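Side-chain contacts in SusD-like protein BACOVA_02651 (Bacteroides ovatus, PDB 5E75), which binds polysaccharide at the cell surface and probably mediates xyloglucan binding before the glycan is transported into the periplasm for degradation: residues 45-50 with 493-498; 184-189 with 356-361; 410-415 with 419-424. All blocks are in the same frame, centred on the assembly; numbering follows the deposited sequence.

Interaction 1 opens first, at the end of helix 40-46. It closes after 442 intervening residues, in the loop between helices 490-493 and 499-504, so its loop takes in almost the whole chain. Interactions 2 and 3 both lie within that loop, one after the other, and no loops cross. Interaction 2 joins helix 180-195 to strand 355-359, just before helix 360-372. Interaction 3 closes only a short turn, between helices 404-415 and 421-431. It is the bridge between the other two: D50 and S45 reach it from interaction 1, and R359 from interaction 2. Interactions 1 and 2 do not touch.

Interaction 1: 45-50 with 493-498; sequences SGRAND and IFLPYP
R47 reaches I493 and L495 from the end of helix 40-46. That helix finishes in a Schellman motif, with N49 at positive phi and a type I turn from G46 to N49. The contact joins the C-terminal end of helix 40-46, early in the chain, to the loop after helix 490-493, late in the SusD-family chain.

The side chain of R47 starts at CB, which points toward the loop. CG lies anti to the backbone N (chi1 -163°), and the chain then runs extended as far as NE. On the way it passes W422 of helix 421-431. CD is the first atom to meet the loop, 4.0 Å from L495 CD1. NE lies 3.8 Å from the same methyl. The leucine and the arginine lie alongside each other, running opposite ways. This brings the other methyl of the leucine, CD2, over the centre of the guanidinium, 3.5 Å above its plane. CZ and NH2 of R47 are each 3.6 Å from L495 CD2. One face of a charged group thus rests on an apolar branch, while its edge stays polar.

NH1 has a weak hydrogen bond to F60 O, outside the two segments. A bound TRS molecule, probably from the crystallisation liquor, lies about 4 Å from the nearest atom of the R47 side chain and is hydrogen-bonded to F494 O.

NH2 ends the chain with a nearly straight hydrogen bond to I493 O, 3.0 Å long and with an N-H...O angle of 172°. The oxygen lies in the guanidinium plane, but NH2 stands 52° out of the carbonyl plane of I493.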
loop_
_atom_site.group_PDB
_atom_site.type_symbol
_atom_site.label_atom_id
_atom_site.label_comp_id
_atom_site.label_asym_id
_atom_site.label_seq_id
_atom_site.Cartn_x
_atom_site.Cartn_y
_atom_site.Cartn_z
ATOM N N SER A 45 5.272 -0.064 -4.157
ATOM C CA SER A 45 5.843 1.272 -4.362
ATOM C C SER A 45 6.772 1.371 -5.576
ATOM O O SER A 45 6.652 2.299 -6.378
ATOM C CB SER A 45 6.568 1.770 -3.105
ATOM O OG SER A 45 5.654 2.339 -2.187
ATOM N N GLY A 46 7.696 0.425 -5.714
ATOM C CA GLY A 46 8.629 0.476 -6.829
ATOM C C GLY A 46 7.921 0.482 -8.172
ATOM O O GLY A 46 8.206 1.282 -9.058
ATOM N N ARG A 47 6.961 -0.415 -8.330
ATOM C CA ARG A 47 6.307 -0.578 -9.614
ATOM C C ARG A 47 5.471 0.647 -9.989
ATOM O O ARG A 47 5.249 0.905 -11.165
ATOM C CB ARG A 47 5.450 -1.840 -9.612
ATOM C CG ARG A 47 5.053 -2.321 -11.005
ATOM C CD ARG A 47 4.743 -3.777 -10.939
ATOM N NE ARG A 47 4.273 -4.361 -12.188
ATOM C CZ ARG A 47 5.046 -4.767 -13.186
ATOM N NH1 ARG A 47 6.360 -4.596 -13.136
ATOM N NH2 ARG A 47 4.496 -5.350 -14.236
ATOM N N ALA A 48 5.062 1.436 -8.996
ATOM C CA ALA A 48 4.379 2.707 -9.228
ATOM C C ALA A 48 5.344 3.832 -9.588
ATOM O O ALA A 48 4.911 4.933 -9.895
ATOM C CB ALA A 48 3.597 3.122 -7.986
ATOM N N ASN A 49 6.641 3.551 -9.528
ATOM C CA ASN A 49 7.689 4.566 -9.627
ATOM C C ASN A 49 7.662 5.562 -8.469
ATOM O O ASN A 49 7.990 6.736 -8.627
ATOM C CB ASN A 49 7.681 5.301 -10.982
ATOM C CG ASN A 49 9.023 5.931 -11.306
ATOM O OD1 ASN A 49 10.069 5.383 -10.967
ATOM N ND2 ASN A 49 9.000 7.066 -11.989
ATOM N N ASP A 50 7.314 5.099 -7.277
ATOM C CA ASP A 50 7.487 5.945 -6.090
ATOM C C ASP A 50 8.978 6.237 -5.931
ATOM O O ASP A 50 9.376 7.349 -5.579
ATOM C CB ASP A 50 7.024 5.239 -4.809
ATOM C CG ASP A 50 5.509 5.222 -4.601
ATOM O OD1 ASP A 50 4.711 5.615 -5.461
ATOM O OD2 ASP A 50 5.102 4.741 -3.518
ATOM N N ILE A 493 1.624 -5.192 -17.751
ATOM C CA ILE A 493 1.108 -4.625 -16.509
ATOM C C ILE A 493 0.942 -5.662 -15.403
ATOM O O ILE A 493 1.480 -5.473 -14.307
ATOM C CB ILE A 493 -0.198 -3.844 -16.740
ATOM C CG1 ILE A 493 0.004 -2.753 -17.798
ATOM C CG2 ILE A 493 -0.707 -3.225 -15.437
ATOM C CD1 ILE A 493 1.192 -1.824 -17.564
ATOM N N PHE A 494 0.212 -6.735 -15.682
ATOM C CA PHE A 494 0.055 -7.814 -14.719
ATOM C C PHE A 494 1.306 -8.679 -14.730
ATOM O O PHE A 494 1.889 -8.951 -15.784
ATOM C CB PHE A 494 -1.215 -8.600 -15.026
ATOM C CG PHE A 494 -2.477 -7.845 -14.688
ATOM C CD1 PHE A 494 -3.031 -6.907 -15.547
ATOM C CD2 PHE A 494 -3.088 -8.059 -13.469
ATOM C CE1 PHE A 494 -4.184 -6.227 -15.191
ATOM C CE2 PHE A 494 -4.224 -7.409 -13.118
ATOM C CZ PHE A 494 -4.777 -6.472 -13.973
ATOM N N LEU A 495 1.742 -9.082 -13.543
ATOM C CA LEU A 495 2.972 -9.845 -13.375
ATOM C C LEU A 495 2.765 -11.333 -13.658
ATOM O O LEU A 495 1.663 -11.833 -13.566
ATOM C CB LEU A 495 3.497 -9.628 -11.956
ATOM C CG LEU A 495 4.135 -8.235 -11.807
ATOM C CD1 LEU A 495 4.188 -7.714 -10.371
ATOM C CD2 LEU A 495 5.526 -8.238 -12.413
ATOM N N PRO A 496 3.840 -12.044 -14.038
ATOM C CA PRO A 496 3.727 -13.476 -14.310
ATOM C C PRO A 496 3.559 -14.269 -13.022
ATOM O O PRO A 496 3.965 -13.816 -11.949
ATOM C CB PRO A 496 5.058 -13.813 -14.986
ATOM C CG PRO A 496 5.999 -12.789 -14.517
ATOM C CD PRO A 496 5.200 -11.536 -14.250
ATOM N N TYR A 497 2.941 -15.444 -13.124
ATOM C CA TYR A 497 2.858 -16.355 -11.982
ATOM C C TYR A 497 4.272 -16.821 -11.654
ATOM O O TYR A 497 5.103 -16.949 -12.551
ATOM C CB TYR A 497 1.909 -17.526 -12.285
ATOM C CG TYR A 497 0.498 -17.044 -12.526
ATOM C CD1 TYR A 497 -0.278 -16.572 -11.479
ATOM C CD2 TYR A 497 -0.026 -17.002 -13.800
ATOM C CE1 TYR A 497 -1.565 -16.097 -11.694
ATOM C CE2 TYR A 497 -1.300 -16.522 -14.031
ATOM C CZ TYR A 497 -2.058 -16.060 -12.977
ATOM O OH TYR A 497 -3.314 -15.571 -13.239
ATOM N N PRO A 498 4.567 -17.044 -10.368
ATOM C CA PRO A 498 5.947 -17.393 -10.014
ATOM C C PRO A 498 6.330 -18.748 -10.593
ATOM O O PRO A 498 5.547 -19.686 -10.494
ATOM C CB PRO A 498 5.914 -17.457 -8.477
ATOM C CG PRO A 498 4.650 -16.747 -8.063
ATOM C CD PRO A 498 3.689 -16.961 -9.186
#

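Interaction 2: 184-189 with 356-361; sequences KGILAK and YILRLA. With EDO (1,2-ethanediol), chain C.
L358 fits against one side of helix 180-195, where it meets G185, I186 and K189. Its CD2 methyl is 3.9 Å from both I186 N and I186 CD1. The same methyl lies 4.0 Å from G185 C, where the glycine leaves the backbone open to it. The other methyl, CD1, touches the aliphatic part of K189, 3.8 Å from K189 CD. I186 and K189 thus flank the leucine. CG of L358 is anti to the backbone N (chi1 -176°), and the two branches divide between I186 and K189.

A polar link lies beside this apolar contact. K189 bends at chi3 (62°). Its NZ donates to a water at 2.8 Å, and this water donates to I357 O at 2.7 Å. NZ also makes a salt bridge with D362, just past the second segment. Its hydrogen bond to EDO O1, 3.3 Å, is weak. The ethanediol probably comes from the crystallisation liquor. Its C1 packs on I186 CD1 at 3.6 Å.

The strand carries a classic beta bulge: I357 and L358 both face L246 of the antiparallel strand 244-248. This two-stranded sheet is a small element in a largely helical SusD-family protein, whose sequence families belong to the TPR clan.

Further out, L162 of helix 151-168 packs on I186. L245 packs on L358 from the neighbouring strand. R359, at the N-cap position of helix 360-372, makes salt bridges with E243, E414 and E418.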
loop_
_atom_site.group_PDB
_atom_site.type_symbol
_atom_site.label_atom_id
_atom_site.label_comp_id
_atom_site.label_asym_id
_atom_site.label_seq_id
_atom_site.Cartn_x
_atom_site.Cartn_y
_atom_site.Cartn_z
ATOM N N LYS A 184 -15.995 -1.309 5.658
ATOM C CA LYS A 184 -16.743 -0.461 4.745
ATOM C C LYS A 184 -15.800 0.334 3.827
ATOM O O LYS A 184 -16.085 0.510 2.639
ATOM C CB LYS A 184 -17.638 0.510 5.512
ATOM C CG LYS A 184 -18.793 -0.131 6.247
ATOM C CD LYS A 184 -19.606 0.876 7.059
ATOM C CE LYS A 184 -20.820 0.194 7.693
ATOM N NZ LYS A 184 -21.562 1.116 8.612
ATOM N N GLY A 185 -14.684 0.812 4.369
ATOM C CA GLY A 185 -13.715 1.556 3.578
ATOM C C GLY A 185 -13.079 0.720 2.482
ATOM O O GLY A 185 -12.945 1.167 1.334
ATOM N N ILE A 186 -12.674 -0.503 2.823
ATOM C CA ILE A 186 -12.128 -1.407 1.807
ATOM C C ILE A 186 -13.195 -1.737 0.762
ATOM O O ILE A 186 -12.924 -1.746 -0.430
ATOM C CB ILE A 186 -11.557 -2.715 2.423
ATOM C CG1 ILE A 186 -10.448 -2.405 3.442
ATOM C CG2 ILE A 186 -11.041 -3.659 1.336
ATOM C CD1 ILE A 186 -9.147 -2.017 2.882
ATOM N N LEU A 187 -14.419 -1.999 1.211
ATOM C CA LEU A 187 -15.492 -2.328 0.289
ATOM C C LEU A 187 -15.787 -1.191 -0.698
ATOM O O LEU A 187 -16.009 -1.433 -1.888
ATOM C CB LEU A 187 -16.739 -2.755 1.075
ATOM C CG LEU A 187 -17.930 -3.263 0.270
ATOM C CD1 LEU A 187 -17.533 -4.411 -0.649
ATOM C CD2 LEU A 187 -18.997 -3.725 1.252
ATOM N N ALA A 188 -15.708 0.051 -0.219
ATOM C CA ALA A 188 -15.858 1.196 -1.107
ATOM C C ALA A 188 -14.777 1.176 -2.190
ATOM O O ALA A 188 -15.064 1.423 -3.378
ATOM C CB ALA A 188 -15.808 2.484 -0.324
ATOM N N LYS A 189 -13.538 0.886 -1.786
ATOM C CA LYS A 189 -12.420 0.817 -2.727
ATOM C C LYS A 189 -12.623 -0.294 -3.751
ATOM O O LYS A 189 -12.298 -0.140 -4.925
ATOM C CB LYS A 189 -11.081 0.623 -2.000
ATOM C CG LYS A 189 -10.649 1.798 -1.157
ATOM C CD LYS A 189 -9.293 1.558 -0.533
ATOM C CE LYS A 189 -8.207 1.377 -1.563
ATOM N NZ LYS A 189 -6.858 1.391 -0.900
ATOM N N TYR A 356 0.634 0.319 7.191
ATOM C CA TYR A 356 -0.741 0.665 6.856
ATOM C C TYR A 356 -1.308 -0.219 5.751
ATOM O O TYR A 356 -0.627 -0.516 4.762
ATOM C CB TYR A 356 -0.836 2.120 6.402
ATOM C CG TYR A 356 -0.711 3.124 7.510
ATOM C CD1 TYR A 356 -1.710 3.252 8.469
ATOM C CD2 TYR A 356 0.388 3.962 7.596
ATOM C CE1 TYR A 356 -1.617 4.161 9.486
ATOM C CE2 TYR A 356 0.489 4.903 8.627
ATOM C CZ TYR A 356 -0.528 4.976 9.575
ATOM O OH TYR A 356 -0.468 5.880 10.608
ATOM N N ILE A 357 -2.564 -0.624 5.928
ATOM C CA ILE A 357 -3.357 -1.240 4.877
ATOM C C ILE A 357 -4.420 -0.250 4.400
ATOM O O ILE A 357 -4.630 -0.094 3.194
ATOM C CB ILE A 357 -3.985 -2.575 5.342
ATOM C CG1 ILE A 357 -2.885 -3.605 5.593
ATOM C CG2 ILE A 357 -5.001 -3.101 4.317
ATOM C CD1 ILE A 357 -3.365 -4.905 6.260
ATOM N N LEU A 358 -5.071 0.434 5.342
ATOM C CA LEU A 358 -6.052 1.465 5.014
ATOM C C LEU A 358 -6.009 2.653 5.982
ATOM O O LEU A 358 -6.166 2.468 7.195
ATOM C CB LEU A 358 -7.470 0.888 5.015
ATOM C CG LEU A 358 -8.586 1.860 4.595
ATOM C CD1 LEU A 358 -8.456 2.206 3.114
ATOM C CD2 LEU A 358 -9.948 1.270 4.908
ATOM N N ARG A 359 -5.802 3.856 5.445
ATOM C CA ARG A 359 -5.962 5.093 6.200
ATOM C C ARG A 359 -7.269 5.804 5.836
ATOM O O ARG A 359 -7.762 5.698 4.714
ATOM C CB ARG A 359 -4.790 6.052 5.924
ATOM C CG ARG A 359 -3.509 5.637 6.568
ATOM C CD ARG A 359 -2.516 6.768 6.666
ATOM N NE ARG A 359 -1.815 7.134 5.438
ATOM C CZ ARG A 359 -1.998 8.263 4.761
ATOM N NH1 ARG A 359 -2.988 9.098 5.061
ATOM N NH2 ARG A 359 -1.203 8.545 3.741
ATOM N N LEU A 360 -7.787 6.598 6.766
ATOM C CA LEU A 360 -9.003 7.372 6.506
ATOM C C LEU A 360 -8.857 8.286 5.286
ATOM O O LEU A 360 -9.824 8.454 4.528
ATOM C CB LEU A 360 -9.396 8.157 7.760
ATOM C CG LEU A 360 -10.718 8.915 7.709
ATOM C CD1 LEU A 360 -11.909 7.980 7.612
ATOM C CD2 LEU A 360 -10.821 9.809 8.921
ATOM N N ALA A 361 -7.669 8.844 5.051
ATOM C CA ALA A 361 -7.504 9.720 3.891
ATOM C C ALA A 361 -7.783 8.981 2.583
ATOM O O ALA A 361 -8.212 9.593 1.614
ATOM C CB ALA A 361 -6.131 10.305 3.856
HETATM C C1 EDO C . -6.970 -2.736 0.101
HETATM O O1 EDO C . -6.269 -1.852 -0.769
HETATM C C2 EDO C . -6.087 -3.909 0.506
HETATM O O2 EDO C . -6.146 -4.959 -0.461
HETATM O O HOH W 1 -6.726 -0.220 1.423
#

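Interaction 3: 410-415 with 419-424; sequences ERRVEF and YSNWYD
S420 packs its OG 3.3 Å from F415 CB, where the chain turns between two helices. A chi1 of 56° turns OG back over the S420 backbone, toward F415. S420 is at the N-cap position of helix 421-431, but its side chain makes no capping bond.

N421 faces the end of the first helix. Its ND2 makes a weak hydrogen bond of 3.3 Å to R412 O, and a stronger one to D50 OD1, outside the two segments. Its backbone N donates to a water, which in turn donates to F415 O.

D424, one turn on, carries the salt bridge. R411 grips it side-on, with two nitrogens on one oxygen: NE is 2.9 Å and NH2 2.8 Å from D424 OD2. That oxygen lies in the guanidinium plane, yet both donors come from the same face of the carboxylate. The two planes are 71° apart. NH2 also pairs with D362, so the charge of R411 is shared between two acids.

The contact joins two consecutive helices linked by a short loop, in a mostly helical SusD-family protein whose sequence families belong to the TPR clan.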
loop_
_atom_site.group_PDB
_atom_site.type_symbol
_atom_site.label_atom_id
_atom_site.label_comp_id
_atom_site.label_asym_id
_atom_site.label_seq_id
_atom_site.Cartn_x
_atom_site.Cartn_y
_atom_site.Cartn_z
ATOM N N GLU A 410 -3.072 13.464 -6.443
ATOM C CA GLU A 410 -3.320 13.589 -5.019
ATOM C C GLU A 410 -3.061 12.267 -4.309
ATOM O O GLU A 410 -2.458 12.242 -3.232
ATOM C CB GLU A 410 -4.744 14.086 -4.726
ATOM C CG GLU A 410 -4.882 14.710 -3.330
ATOM C CD GLU A 410 -4.045 15.964 -3.159
ATOM O OE1 GLU A 410 -3.769 16.650 -4.179
ATOM O OE2 GLU A 410 -3.673 16.268 -2.008
ATOM N N ARG A 411 -3.500 11.158 -4.908
ATOM C CA ARG A 411 -3.247 9.862 -4.301
ATOM C C ARG A 411 -1.755 9.544 -4.278
ATOM O O ARG A 411 -1.245 9.042 -3.272
ATOM C CB ARG A 411 -4.036 8.760 -5.007
ATOM C CG ARG A 411 -5.527 8.829 -4.742
ATOM C CD ARG A 411 -6.263 7.643 -5.349
ATOM N NE ARG A 411 -5.957 6.423 -4.626
ATOM C CZ ARG A 411 -6.599 5.990 -3.546
ATOM N NH1 ARG A 411 -7.676 6.593 -3.080
ATOM N NH2 ARG A 411 -6.196 4.877 -2.939
ATOM N N ARG A 412 -1.036 9.815 -5.358
ATOM C CA ARG A 412 0.395 9.532 -5.369
ATOM C C ARG A 412 1.108 10.234 -4.223
ATOM O O ARG A 412 1.928 9.609 -3.530
ATOM C CB ARG A 412 1.033 9.902 -6.715
ATOM C CG ARG A 412 0.647 8.973 -7.852
ATOM C CD ARG A 412 1.411 9.238 -9.140
ATOM N NE ARG A 412 2.828 8.914 -8.975
ATOM C CZ ARG A 412 3.799 9.259 -9.821
ATOM N NH1 ARG A 412 3.547 9.955 -10.930
ATOM N NH2 ARG A 412 5.052 8.926 -9.537
ATOM N N VAL A 413 0.823 11.527 -4.018
ATOM C CA VAL A 413 1.503 12.280 -2.983
ATOM C C VAL A 413 0.993 11.959 -1.575
ATOM O O VAL A 413 1.760 12.014 -0.623
ATOM C CB VAL A 413 1.503 13.832 -3.220
ATOM C CG1 VAL A 413 2.220 14.210 -4.508
ATOM C CG2 VAL A 413 0.134 14.404 -3.249
ATOM N N GLU A 414 -0.271 11.608 -1.431
ATOM C CA GLU A 414 -0.773 11.222 -0.121
ATOM C C GLU A 414 -0.173 9.892 0.319
ATOM O O GLU A 414 0.123 9.716 1.509
ATOM C CB GLU A 414 -2.299 11.157 -0.138
ATOM C CG GLU A 414 -2.932 10.846 1.215
ATOM C CD GLU A 414 -2.695 11.884 2.280
ATOM O OE1 GLU A 414 -2.398 13.061 1.952
ATOM O OE2 GLU A 414 -2.835 11.531 3.475
ATOM N N PHE A 415 0.047 8.979 -0.627
ATOM C CA PHE A 415 0.385 7.584 -0.279
ATOM C C PHE A 415 1.774 7.132 -0.725
ATOM O O PHE A 415 2.073 5.941 -0.720
ATOM C CB PHE A 415 -0.700 6.602 -0.757
ATOM C CG PHE A 415 -2.027 6.893 -0.167
ATOM C CD1 PHE A 415 -2.233 6.693 1.185
ATOM C CD2 PHE A 415 -3.047 7.407 -0.926
ATOM C CE1 PHE A 415 -3.443 7.028 1.756
ATOM C CE2 PHE A 415 -4.258 7.714 -0.369
ATOM C CZ PHE A 415 -4.450 7.529 0.967
ATOM N N TYR A 419 3.387 1.682 -0.236
ATOM C CA TYR A 419 3.245 0.393 -0.921
ATOM C C TYR A 419 1.830 0.166 -1.421
ATOM O O TYR A 419 1.355 -0.966 -1.442
ATOM C CB TYR A 419 3.728 -0.752 -0.016
ATOM C CG TYR A 419 4.847 -0.348 0.950
ATOM C CD1 TYR A 419 6.057 0.171 0.511
ATOM C CD2 TYR A 419 4.653 -0.484 2.319
ATOM C CE1 TYR A 419 7.058 0.554 1.449
ATOM C CE2 TYR A 419 5.625 -0.118 3.233
ATOM C CZ TYR A 419 6.802 0.408 2.791
ATOM O OH TYR A 419 7.733 0.745 3.765
ATOM N N SER A 420 1.180 1.249 -1.844
ATOM C CA SER A 420 -0.194 1.202 -2.314
ATOM C C SER A 420 -0.394 1.775 -3.719
ATOM O O SER A 420 -1.346 1.415 -4.398
ATOM C CB SER A 420 -1.089 1.967 -1.338
ATOM O OG SER A 420 -0.632 3.296 -1.181
ATOM N N ASN A 421 0.467 2.675 -4.157
ATOM C CA ASN A 421 0.220 3.372 -5.405
ATOM C C ASN A 421 0.144 2.442 -6.601
ATOM O O ASN A 421 -0.642 2.693 -7.502
ATOM C CB ASN A 421 1.251 4.485 -5.645
ATOM C CG ASN A 421 1.026 5.710 -4.774
ATOM O OD1 ASN A 421 -0.089 5.978 -4.312
ATOM N ND2 ASN A 421 2.086 6.465 -4.567
ATOM N N TRP A 422 0.924 1.366 -6.634
ATOM C CA TRP A 422 0.887 0.502 -7.814
ATOM C C TRP A 422 -0.486 -0.143 -7.981
ATOM O O TRP A 422 -1.004 -0.256 -9.087
ATOM C CB TRP A 422 1.970 -0.573 -7.808
ATOM C CG TRP A 422 1.802 -1.496 -8.997
ATOM C CD1 TRP A 422 1.586 -2.844 -8.973
ATOM C CD2 TRP A 422 1.810 -1.115 -10.383
ATOM N NE1 TRP A 422 1.457 -3.334 -10.258
ATOM C CE2 TRP A 422 1.591 -2.287 -11.138
ATOM C CE3 TRP A 422 1.973 0.098 -11.058
ATOM C CZ2 TRP A 422 1.522 -2.267 -12.524
ATOM C CZ3 TRP A 422 1.901 0.114 -12.426
ATOM C CH2 TRP A 422 1.700 -1.062 -13.151
ATOM N N TYR A 423 -1.070 -0.598 -6.875
ATOM C CA TYR A 423 -2.368 -1.264 -6.948
ATOM C C TYR A 423 -3.424 -0.325 -7.508
ATOM O O TYR A 423 -4.283 -0.747 -8.286
ATOM C CB TYR A 423 -2.777 -1.791 -5.562
ATOM C CG TYR A 423 -1.788 -2.784 -4.978
ATOM C CD1 TYR A 423 -1.735 -4.064 -5.479
ATOM C CD2 TYR A 423 -0.965 -2.470 -3.896
ATOM C CE1 TYR A 423 -0.869 -5.002 -4.959
ATOM C CE2 TYR A 423 -0.052 -3.392 -3.398
ATOM C CZ TYR A 423 -0.031 -4.657 -3.938
ATOM O OH TYR A 423 0.802 -5.661 -3.477
ATOM N N ASP A 424 -3.364 0.945 -7.121
ATOM C CA ASP A 424 -4.276 1.942 -7.660
ATOM C C ASP A 424 -4.034 2.152 -9.159
ATOM O O ASP A 424 -4.985 2.323 -9.918
ATOM C CB ASP A 424 -4.126 3.275 -6.941
ATOM C CG ASP A 424 -4.552 3.223 -5.512
ATOM O OD1 ASP A 424 -5.282 2.297 -5.148
ATOM O OD2 ASP A 424 -4.167 4.160 -4.778
HETATM O O HOH W 2 2.587 3.901 -2.548
#